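PDB 5GXX: glucanase from Clostridium thermocellum, which probably cleaves internal beta-1,4-glucosidic bonds of cellulose as a family 9 endoglucanase belonging to the cellulosome. Local coordinates for residues 306-309 / 310-313; 329-332 / 333-337; 534-537 / 538-541. The protein carries 1 engineered substitution. All coordinates share one frame; numbering follows the deposited sequence.

Interaction 1 (306-309 / 310-313)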
ATOM      1  N   THR A 306     -45.482  -2.061 -20.504  1.00 10.30           N
ATOM      2  CA  THR A 306     -45.610  -3.301 -21.265  1.00 10.23           C
ATOM      3  C   THR A 306     -46.380  -4.398 -20.527  1.00 11.59           C
ATOM      4  O   THR A 306     -47.003  -5.241 -21.173  1.00 12.48           O
ATOM      5  CB  THR A 306     -44.255  -3.837 -21.759  1.00 11.12           C
ATOM      6  OG1 THR A 306     -43.403  -4.144 -20.646  1.00 10.59           O
ATOM      7  CG2 THR A 306     -43.574  -2.825 -22.627  1.00 11.37           C
ATOM      8  N   THR A 307     -46.337  -4.386 -19.198  1.00  9.81           N
ATOM      9  CA  THR A 307     -47.131  -5.331 -18.394  1.00 11.83           C
ATOM     10  C   THR A 307     -48.608  -4.971 -18.517  1.00 10.94           C
ATOM     11  O   THR A 307     -49.467  -5.845 -18.737  1.00 10.90           O
ATOM     12  CB  THR A 307     -46.682  -5.338 -16.910  1.00 10.60           C
ATOM     13  OG1 THR A 307     -45.303  -5.737 -16.847  1.00 12.65           O
ATOM     14  CG2 THR A 307     -47.552  -6.316 -16.094  1.00 11.98           C
ATOM     15  N   GLU A 308     -48.901  -3.673 -18.433  1.00 10.38           N
ATOM     16  CA  GLU A 308     -50.288  -3.206 -18.600  1.00 10.65           C
ATOM     17  C   GLU A 308     -50.768  -3.501 -20.011  1.00 10.31           C
ATOM     18  O   GLU A 308     -51.953  -3.804 -20.187  1.00 12.00           O
ATOM     19  CB  GLU A 308     -50.421  -1.723 -18.251  1.00 10.49           C
ATOM     20  CG  GLU A 308     -50.243  -1.482 -16.755  1.00 12.01           C
ATOM     21  CD  GLU A 308     -51.358  -2.128 -15.949  1.00 12.48           C
ATOM     22  OE1 GLU A 308     -52.525  -2.118 -16.413  1.00 13.02           O
ATOM     23  OE2 GLU A 308     -51.118  -2.669 -14.841  1.00 14.12           O
ATOM     24  N   ALA A 309     -49.875  -3.437 -21.004  1.00 11.54           N
ATOM     25  CA  ALA A 309     -50.250  -3.841 -22.364  1.00 10.66           C
ATOM     26  C   ALA A 309     -50.756  -5.287 -22.375  1.00 11.32           C
ATOM     27  O   ALA A 309     -51.804  -5.567 -22.960  1.00 11.90           O
ATOM     28  CB  ALA A 309     -49.106  -3.628 -23.376  1.00 11.84           C
ATOM     29  N   PHE A 310     -50.062  -6.189 -21.683  1.00 10.96           N
ATOM     30  CA  PHE A 310     -50.539  -7.573 -21.592  1.00 10.85           C
ATOM     31  C   PHE A 310     -51.906  -7.670 -20.948  1.00 11.94           C
ATOM     32  O   PHE A 310     -52.786  -8.329 -21.500  1.00 11.73           O
ATOM     33  CB  PHE A 310     -49.508  -8.433 -20.861  1.00 10.91           C
ATOM     34  CG  PHE A 310     -49.874  -9.895 -20.772  1.00 12.00           C
ATOM     35  CD1 PHE A 310     -50.239 -10.604 -21.913  1.00 12.17           C
ATOM     36  CD2 PHE A 310     -49.838 -10.557 -19.554  1.00 18.72           C
ATOM     37  CE1 PHE A 310     -50.558 -11.948 -21.850  1.00 12.77           C
ATOM     38  CE2 PHE A 310     -50.167 -11.912 -19.474  1.00 19.22           C
ATOM     39  CZ  PHE A 310     -50.523 -12.612 -20.625  1.00 14.32           C
ATOM     40  N   LEU A 311     -52.105  -7.015 -19.810  1.00 13.13           N
ATOM     41  CA  LEU A 311     -53.417  -7.054 -19.165  1.00 12.26           C
ATOM     42  C   LEU A 311     -54.524  -6.506 -20.057  1.00 13.11           C
ATOM     43  O   LEU A 311     -55.630  -7.061 -20.095  1.00 13.56           O
ATOM     44  CB  LEU A 311     -53.405  -6.248 -17.874  1.00 12.87           C
ATOM     45  CG  LEU A 311     -53.088  -7.017 -16.589  1.00 13.53           C
ATOM     46  CD1 LEU A 311     -51.693  -7.631 -16.611  1.00 14.81           C
ATOM     47  CD2 LEU A 311     -53.259  -6.134 -15.360  1.00 14.59           C
ATOM     48  N   ALA A 312     -54.212  -5.421 -20.774  1.00 11.31           N
ATOM     49  CA  ALA A 312     -55.170  -4.791 -21.681  1.00 12.18           C
ATOM     50  C   ALA A 312     -55.538  -5.707 -22.846  1.00 12.08           C
ATOM     51  O   ALA A 312     -56.722  -5.800 -23.188  1.00 13.39           O
ATOM     52  CB  ALA A 312     -54.642  -3.437 -22.168  1.00  9.20           C
ATOM     53  N   PHE A 313     -54.559  -6.410 -23.414  1.00 13.50           N
ATOM     54  CA  PHE A 313     -54.847  -7.376 -24.474  1.00 13.54           C
ATOM     55  C   PHE A 313     -55.753  -8.490 -23.935  1.00 14.77           C
ATOM     56  O   PHE A 313     -56.730  -8.871 -24.586  1.00 15.44           O
ATOM     57  CB  PHE A 313     -53.564  -8.020 -25.029  1.00 13.59           C
ATOM     58  CG  PHE A 313     -52.771  -7.180 -26.011  1.00 14.42           C
ATOM     59  CD1 PHE A 313     -53.355  -6.511 -27.087  1.00 11.93           C
ATOM     60  CD2 PHE A 313     -51.388  -7.137 -25.894  1.00 13.40           C
ATOM     61  CE1 PHE A 313     -52.586  -5.774 -27.983  1.00 13.79           C
ATOM     62  CE2 PHE A 313     -50.590  -6.443 -26.807  1.00 11.79           C
ATOM     63  CZ  PHE A 313     -51.188  -5.755 -27.860  1.00 12.07           C
TER
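The shortest bond of this helical stretch runs from Ala312 N to Glu308 O, at 2.8 Å, and the same four-residue step recurs along it. Leu311 N gives its hydrogen to Thr307 O in the plane of that carbonyl, whereas Phe310 N reaches Thr306 O at 3.2 Å from 36° above the plane. Phe313 N bonds to Ala309 O at 2.9 Å, almost in line with the C=O direction.

The side chains exploit this regular ladder. With CG anti to the carbonyl carbon and beside its own N (chi1 -79°), the Phe313 ring is held back against the preceding turn, and its CD2 lies 3.4 Å from Ala309 O. Phe310 takes the other common choice, CG anti to N (chi1 -177°), and leaves only its CB near Thr307 O, at 3.3 Å, while the ring goes on to meet Trp70 of helix 58-75 edge-to-face. Leu311 spreads its two methyls: CD1 sits 3.6 Å from Thr307 O, and CD2 passes loosely by Glu308 OE2 at 4.1 Å. The bend of Glu308 at chi2 brings its carboxylate to this leucine, but the polar grip comes from outside the helix, where OE2 accepts from His243 N.

Backbone groups likewise satisfy the buried hydroxyls, Thr306 OG1 at Leu302 O and Thr307 OG1 at Arg303 O. Helix 301-318 packs against three others, Ala309 on Ala332 of helix 322-340, Phe310 on helix 58-75, and Phe313 on Ala421, Arg424 and Leu425 of helix 412-429. Such close packing of helix on helix is characteristic of the (alpha/alpha)6 barrel on which family 9 glycosyl hydrolases are built.

Interaction 2 (329-332 / 333-337)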
ATOM      1  N   TYR A 329     -57.024  -2.407 -26.891  1.00 14.02           N
ATOM      2  CA  TYR A 329     -56.059  -2.933 -27.857  1.00 13.36           C
ATOM      3  C   TYR A 329     -55.103  -1.833 -28.329  1.00 13.40           C
ATOM      4  O   TYR A 329     -53.895  -2.054 -28.385  1.00 14.92           O
ATOM      5  CB  TYR A 329     -56.775  -3.536 -29.077  1.00 13.91           C
ATOM      6  CG  TYR A 329     -55.840  -4.096 -30.129  1.00 14.92           C
ATOM      7  CD1 TYR A 329     -55.296  -3.281 -31.133  1.00 15.63           C
ATOM      8  CD2 TYR A 329     -55.475  -5.442 -30.120  1.00 17.76           C
ATOM      9  CE1 TYR A 329     -54.429  -3.778 -32.097  1.00 16.52           C
ATOM     10  CE2 TYR A 329     -54.610  -5.945 -31.089  1.00 16.61           C
ATOM     11  CZ  TYR A 329     -54.095  -5.110 -32.073  1.00 18.25           C
ATOM     12  OH  TYR A 329     -53.241  -5.612 -33.023  1.00 20.83           O
ATOM     13  N   ASN A 330     -55.629  -0.661 -28.678  1.00 12.51           N
ATOM     14  CA  ASN A 330     -54.767   0.392 -29.231  1.00 11.86           C
ATOM     15  C   ASN A 330     -53.768   0.869 -28.174  1.00 11.89           C
ATOM     16  O   ASN A 330     -52.585   1.104 -28.472  1.00 12.30           O
ATOM     17  CB  ASN A 330     -55.627   1.574 -29.689  1.00 13.25           C
ATOM     18  CG  ASN A 330     -56.325   1.331 -31.020  1.00 15.60           C
ATOM     19  OD1 ASN A 330     -56.028   0.368 -31.732  1.00 16.39           O
ATOM     20  ND2 ASN A 330     -57.246   2.235 -31.366  1.00 16.59           N
ATOM     21  N   PHE A 331     -54.277   0.999 -26.945  1.00 10.42           N
ATOM     22  CA  PHE A 331     -53.374   1.308 -25.825  1.00 11.51           C
ATOM     23  C   PHE A 331     -52.241   0.287 -25.718  1.00 11.16           C
ATOM     24  O   PHE A 331     -51.059   0.656 -25.654  1.00 11.88           O
ATOM     25  CB  PHE A 331     -54.134   1.385 -24.490  1.00 11.20           C
ATOM     26  CG  PHE A 331     -53.236   1.220 -23.295  1.00  9.18           C
ATOM     27  CD1 PHE A 331     -52.403   2.258 -22.891  1.00  9.56           C
ATOM     28  CD2 PHE A 331     -53.199   0.007 -22.602  1.00  9.97           C
ATOM     29  CE1 PHE A 331     -51.534   2.082 -21.827  1.00 11.09           C
ATOM     30  CE2 PHE A 331     -52.317  -0.173 -21.546  1.00 10.94           C
ATOM     31  CZ  PHE A 331     -51.508   0.878 -21.134  1.00 11.64           C
ATOM     32  N   ALA A 332     -52.599  -0.992 -25.672  1.00 11.42           N
ATOM     33  CA  ALA A 332     -51.604  -2.041 -25.474  1.00 10.55           C
ATOM     34  C   ALA A 332     -50.564  -2.029 -26.602  1.00  9.95           C
ATOM     35  O   ALA A 332     -49.361  -2.016 -26.341  1.00  9.42           O
ATOM     36  CB  ALA A 332     -52.328  -3.391 -25.386  1.00 11.71           C
ATOM     37  N   LYS A 333     -51.029  -2.011 -27.851  1.00 10.61           N
ATOM     38  CA  LYS A 333     -50.093  -2.083 -28.975  1.00 10.61           C
ATOM     39  C   LYS A 333     -49.218  -0.833 -28.991  1.00 10.27           C
ATOM     40  O   LYS A 333     -48.033  -0.924 -29.324  1.00 11.70           O
ATOM     41  CB  LYS A 333     -50.821  -2.295 -30.317  1.00 11.48           C
ATOM     42  CG  LYS A 333     -49.871  -2.440 -31.510  1.00 13.63           C
ATOM     43  CD  LYS A 333     -50.628  -2.818 -32.783  1.00 14.03           C
ATOM     44  CE  LYS A 333     -49.657  -3.285 -33.860  1.00 12.79           C
ATOM     45  NZ  LYS A 333     -48.933  -2.119 -34.465  1.00 15.05           N
ATOM     46  N   SER A 334     -49.782   0.307 -28.594  1.00 11.09           N
ATOM     47  CA  SER A 334     -49.000   1.535 -28.595  1.00 12.14           C
ATOM     48  C   SER A 334     -47.831   1.459 -27.618  1.00 11.43           C
ATOM     49  O   SER A 334     -46.763   2.016 -27.864  1.00 12.35           O
ATOM     50  CB  SER A 334     -49.869   2.766 -28.309  1.00 12.87           C
ATOM     51  OG  SER A 334     -50.179   2.884 -26.938  1.00 15.73           O
ATOM     52  N   GLN A 335     -48.047   0.768 -26.498  1.00 11.31           N
ATOM     53  CA  GLN A 335     -46.963   0.678 -25.516  1.00 10.24           C
ATOM     54  C   GLN A 335     -45.871  -0.299 -25.937  1.00 10.23           C
ATOM     55  O   GLN A 335     -44.683  -0.022 -25.775  1.00 10.89           O
ATOM     56  CB  GLN A 335     -47.490   0.289 -24.130  1.00  9.13           C
ATOM     57  CG  GLN A 335     -48.532   1.278 -23.607  1.00  8.65           C
ATOM     58  CD  GLN A 335     -48.029   2.706 -23.584  1.00 11.03           C
ATOM     59  OE1 GLN A 335     -47.169   3.058 -22.775  1.00 11.35           O
ATOM     60  NE2 GLN A 335     -48.580   3.537 -24.453  1.00 11.06           N
ATOM     61  N   ILE A 336     -46.270  -1.438 -26.489  1.00 11.10           N
ATOM     62  CA  ILE A 336     -45.273  -2.355 -27.011  1.00 10.46           C
ATOM     63  C   ILE A 336     -44.480  -1.705 -28.149  1.00 10.41           C
ATOM     64  O   ILE A 336     -43.255  -1.789 -28.193  1.00 11.31           O
ATOM     65  CB  ILE A 336     -45.916  -3.696 -27.466  1.00 11.82           C
ATOM     66  CG1 ILE A 336     -46.660  -4.392 -26.309  1.00 12.00           C
ATOM     67  CG2 ILE A 336     -44.852  -4.588 -28.133  1.00 11.59           C
ATOM     68  CD1 ILE A 336     -45.832  -4.584 -25.037  1.00 15.10           C
ATOM     69  N   ASP A 337     -45.201  -1.031 -29.052  1.00 10.86           N
ATOM     70  CA  ASP A 337     -44.510  -0.433 -30.205  1.00 11.72           C
ATOM     71  C   ASP A 337     -43.550   0.662 -29.767  1.00 11.03           C
ATOM     72  O   ASP A 337     -42.468   0.801 -30.337  1.00 11.44           O
ATOM     73  CB  ASP A 337     -45.479   0.090 -31.281  1.00 11.46           C
ATOM     74  CG  ASP A 337     -46.207  -1.036 -32.017  1.00 13.03           C
ATOM     75  OD1 ASP A 337     -45.839  -2.219 -31.849  1.00 14.18           O
ATOM     76  OD2 ASP A 337     -47.179  -0.706 -32.743  1.00 15.67           O
TER
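Two flanks of helix 322-340, part of the helical barrel of family 9 glycosyl hydrolases, each carry an i to i+4 pair: Tyr329 with Lys333, and Phe331 with Gln335. Tyr329 and Lys333 run side by side in the same direction, both with CG anti to the backbone N, and Lys333 CD comes to 3.8 Å from Tyr329 OH. The phenol is anchored by Glu428 and Tyr429 of helix 412-429. Lys333 is extended until a final bend (chi4 -76°) turns NZ to the syn lone pair of Asp337 OD2, a salt bridge of 2.8 Å one turn on; Ser4 also binds NZ.

On the buried flank, Gln335 CG packs 3.6 Å from Phe331 CE1, with ring and amide planes only 6° apart. Gln335 OE1 and NE2 bind backbone groups of Ala294 and Gly292, fixing the amide's rotation, and NE2 additionally donates to Ser334 OG at 3.0 Å. That hydroxyl in turn donates to Phe331 O at 2.7 Å, which also accepts from Gln335 N at 3.1 Å, both donors coming from the same face of the carbonyl plane.

Interaction 3 (534-537 / 538-541); sequences YIDG and TNIC
An Asx turn that starts at Asp536, OD1 to Thr538 N, opens a single turn of 3-10 helix, in the link that carries the chain from strand 527-534 of one sheet to strand 549-557 of the other in the cellulose-binding beta sandwich. Asp536 OD1 receives two hydrogens from Thr538 on the same face of the carboxylate: OG1 at 2.7 Å on the syn side, and the backbone N at 3.2 Å from 45° above the plane. Thr538 OG1 lies between its own N and carbonyl carbon (chi1 68°), which sets hydroxyl and amide pointing at one oxygen. The backbone then closes two overlapping turns, Asn539 N to Asp536 O at 3.1 Å and Ile540 N to Gly537 O at 2.9 Å, each donor standing above the carbonyl plane, consistent with the tight 3-10 path.

This polar side is the looser one. Asp536, Thr538 and Asn539 are partly exposed, and the threonine hydroxyl, its proton spent on Asp536, also binds Lys130 NZ of helix 128-131. Through that lysine the turn touches the catalytic module, and the ammonium group would probably strengthen the hydroxyl as a donor to the carboxylate.

The opposite character appears inward, where Tyr534, Gly537 and Ile540 are buried and strand 549-557 covers the two side chains at Ala550. Tyr534 and Ile540 cross at about a right angle. With chi2 extended (173°), the terminal methyl of Ile540 reaches over one face of the Tyr534 ring in a CH-pi contact, CD1 displaced toward the rim and 4.0 Å from Tyr534 CD2.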
ATOM      1  N   TYR A 534       1.643 -21.625 -11.862  1.00 15.65           N
ATOM      2  CA  TYR A 534       0.866 -21.220 -10.694  1.00 16.08           C
ATOM      3  C   TYR A 534       0.102 -22.440 -10.247  1.00 16.57           C
ATOM      4  O   TYR A 534      -0.701 -22.994 -11.006  1.00 16.00           O
ATOM      5  CB  TYR A 534      -0.074 -20.056 -10.999  1.00 16.20           C
ATOM      6  CG  TYR A 534       0.730 -18.791 -11.139  1.00 17.02           C
ATOM      7  CD1 TYR A 534       1.075 -18.045 -10.015  1.00 15.08           C
ATOM      8  CD2 TYR A 534       1.196 -18.376 -12.382  1.00 16.41           C
ATOM      9  CE1 TYR A 534       1.842 -16.892 -10.136  1.00 16.01           C
ATOM     10  CE2 TYR A 534       1.966 -17.225 -12.519  1.00 17.93           C
ATOM     11  CZ  TYR A 534       2.293 -16.495 -11.388  1.00 18.36           C
ATOM     12  OH  TYR A 534       3.045 -15.348 -11.516  1.00 17.59           O
ATOM     13  N   ILE A 535       0.400 -22.875  -9.031  1.00 17.57           N
ATOM     14  CA  ILE A 535      -0.069 -24.164  -8.542  1.00 19.38           C
ATOM     15  C   ILE A 535      -1.581 -24.128  -8.345  1.00 19.62           C
ATOM     16  O   ILE A 535      -2.282 -25.087  -8.690  1.00 20.92           O
ATOM     17  CB  ILE A 535       0.644 -24.550  -7.234  1.00 20.36           C
ATOM     18  CG1 ILE A 535       2.156 -24.757  -7.440  1.00 22.77           C
ATOM     19  CG2 ILE A 535      -0.029 -25.754  -6.584  1.00 20.24           C
ATOM     20  CD1 ILE A 535       2.569 -25.679  -8.569  1.00 27.93           C
ATOM     21  N   ASP A 536      -2.088 -23.014  -7.825  1.00 19.03           N
ATOM     22  CA  ASP A 536      -3.530 -22.809  -7.846  1.00 18.18           C
ATOM     23  C   ASP A 536      -3.893 -21.618  -8.711  1.00 15.94           C
ATOM     24  O   ASP A 536      -4.195 -20.523  -8.219  1.00 17.27           O
ATOM     25  CB  ASP A 536      -4.107 -22.665  -6.437  1.00 19.70           C
ATOM     26  CG  ASP A 536      -5.629 -22.585  -6.430  1.00 20.76           C
ATOM     27  OD1 ASP A 536      -6.264 -22.720  -7.504  1.00 22.51           O
ATOM     28  OD2 ASP A 536      -6.187 -22.327  -5.343  1.00 25.36           O
ATOM     29  N   GLY A 537      -3.879 -21.854 -10.016  1.00 16.11           N
ATOM     30  CA  GLY A 537      -4.180 -20.785 -10.944  1.00 14.68           C
ATOM     31  C   GLY A 537      -5.586 -20.225 -10.820  1.00 15.45           C
ATOM     32  O   GLY A 537      -5.849 -19.200 -11.433  1.00 14.76           O
ATOM     33  N   THR A 538      -6.495 -20.857 -10.074  1.00 16.19           N
ATOM     34  CA  THR A 538      -7.840 -20.284  -9.971  1.00 16.98           C
ATOM     35  C   THR A 538      -7.821 -18.948  -9.228  1.00 16.06           C
ATOM     36  O   THR A 538      -8.777 -18.169  -9.303  1.00 15.89           O
ATOM     37  CB  THR A 538      -8.862 -21.209  -9.283  1.00 16.65           C
ATOM     38  OG1 THR A 538      -8.520 -21.349  -7.898  1.00 19.91           O
ATOM     39  CG2 THR A 538      -8.921 -22.583  -9.962  1.00 17.27           C
ATOM     40  N   ASN A 539      -6.720 -18.695  -8.521  1.00 16.26           N
ATOM     41  CA  ASN A 539      -6.561 -17.420  -7.828  1.00 16.81           C
ATOM     42  C   ASN A 539      -6.256 -16.275  -8.773  1.00 16.29           C
ATOM     43  O   ASN A 539      -6.255 -15.123  -8.357  1.00 17.56           O
ATOM     44  CB  ASN A 539      -5.435 -17.519  -6.801  1.00 16.91           C
ATOM     45  CG  ASN A 539      -5.836 -18.329  -5.593  1.00 20.58           C
ATOM     46  OD1 ASN A 539      -5.025 -19.042  -5.001  1.00 26.20           O
ATOM     47  ND2 ASN A 539      -7.107 -18.245  -5.235  1.00 20.47           N
ATOM     48  N   ILE A 540      -5.966 -16.612 -10.026  1.00 14.64           N
ATOM     49  CA  ILE A 540      -5.886 -15.610 -11.079  1.00 15.12           C
ATOM     50  C   ILE A 540      -7.278 -15.622 -11.693  1.00 15.38           C
ATOM     51  O   ILE A 540      -7.650 -16.567 -12.378  1.00 15.65           O
ATOM     52  CB  ILE A 540      -4.794 -15.935 -12.130  1.00 14.86           C
ATOM     53  CG1 ILE A 540      -3.445 -16.215 -11.453  1.00 13.39           C
ATOM     54  CG2 ILE A 540      -4.680 -14.775 -13.139  1.00 15.95           C
ATOM     55  CD1 ILE A 540      -2.399 -16.713 -12.441  1.00 16.40           C
ATOM     56  N   CYS A 541      -8.060 -14.582 -11.414  1.00 15.57           N
ATOM     57  CA  CYS A 541      -9.461 -14.567 -11.833  1.00 15.23           C
ATOM     58  C   CYS A 541      -9.966 -13.141 -12.008  1.00 14.38           C
ATOM     59  O   CYS A 541      -9.462 -12.206 -11.372  1.00 14.86           O
ATOM     60  CB  CYS A 541     -10.329 -15.305 -10.812  1.00 14.18           C
ATOM     61  SG  CYS A 541     -10.097 -14.794  -9.102  1.00 18.58           S
TER

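Interactions 1 and 2 lie on successive helices, 301-318 and 322-340, of the same barrel and touch one another, with centres about 8 Å apart: Phe313 CE1 reaches Ala332 CB at 3.5 Å, and its ring meets that of Tyr329. Interaction 1 is wholly core, relying on backbone bonds and apolar packing; interaction 2 is only partly buried, and adds to its backbone bonds a salt bridge at partly exposed Lys333 and side-chain hydrogen bonds at Ser334 and Gln335. Interaction 3 stands apart in the sandwich module, its centre about 50 Å from that of interaction 1. There a short turn replaces the long helix, and a carboxylate does the organising over one small apolar contact.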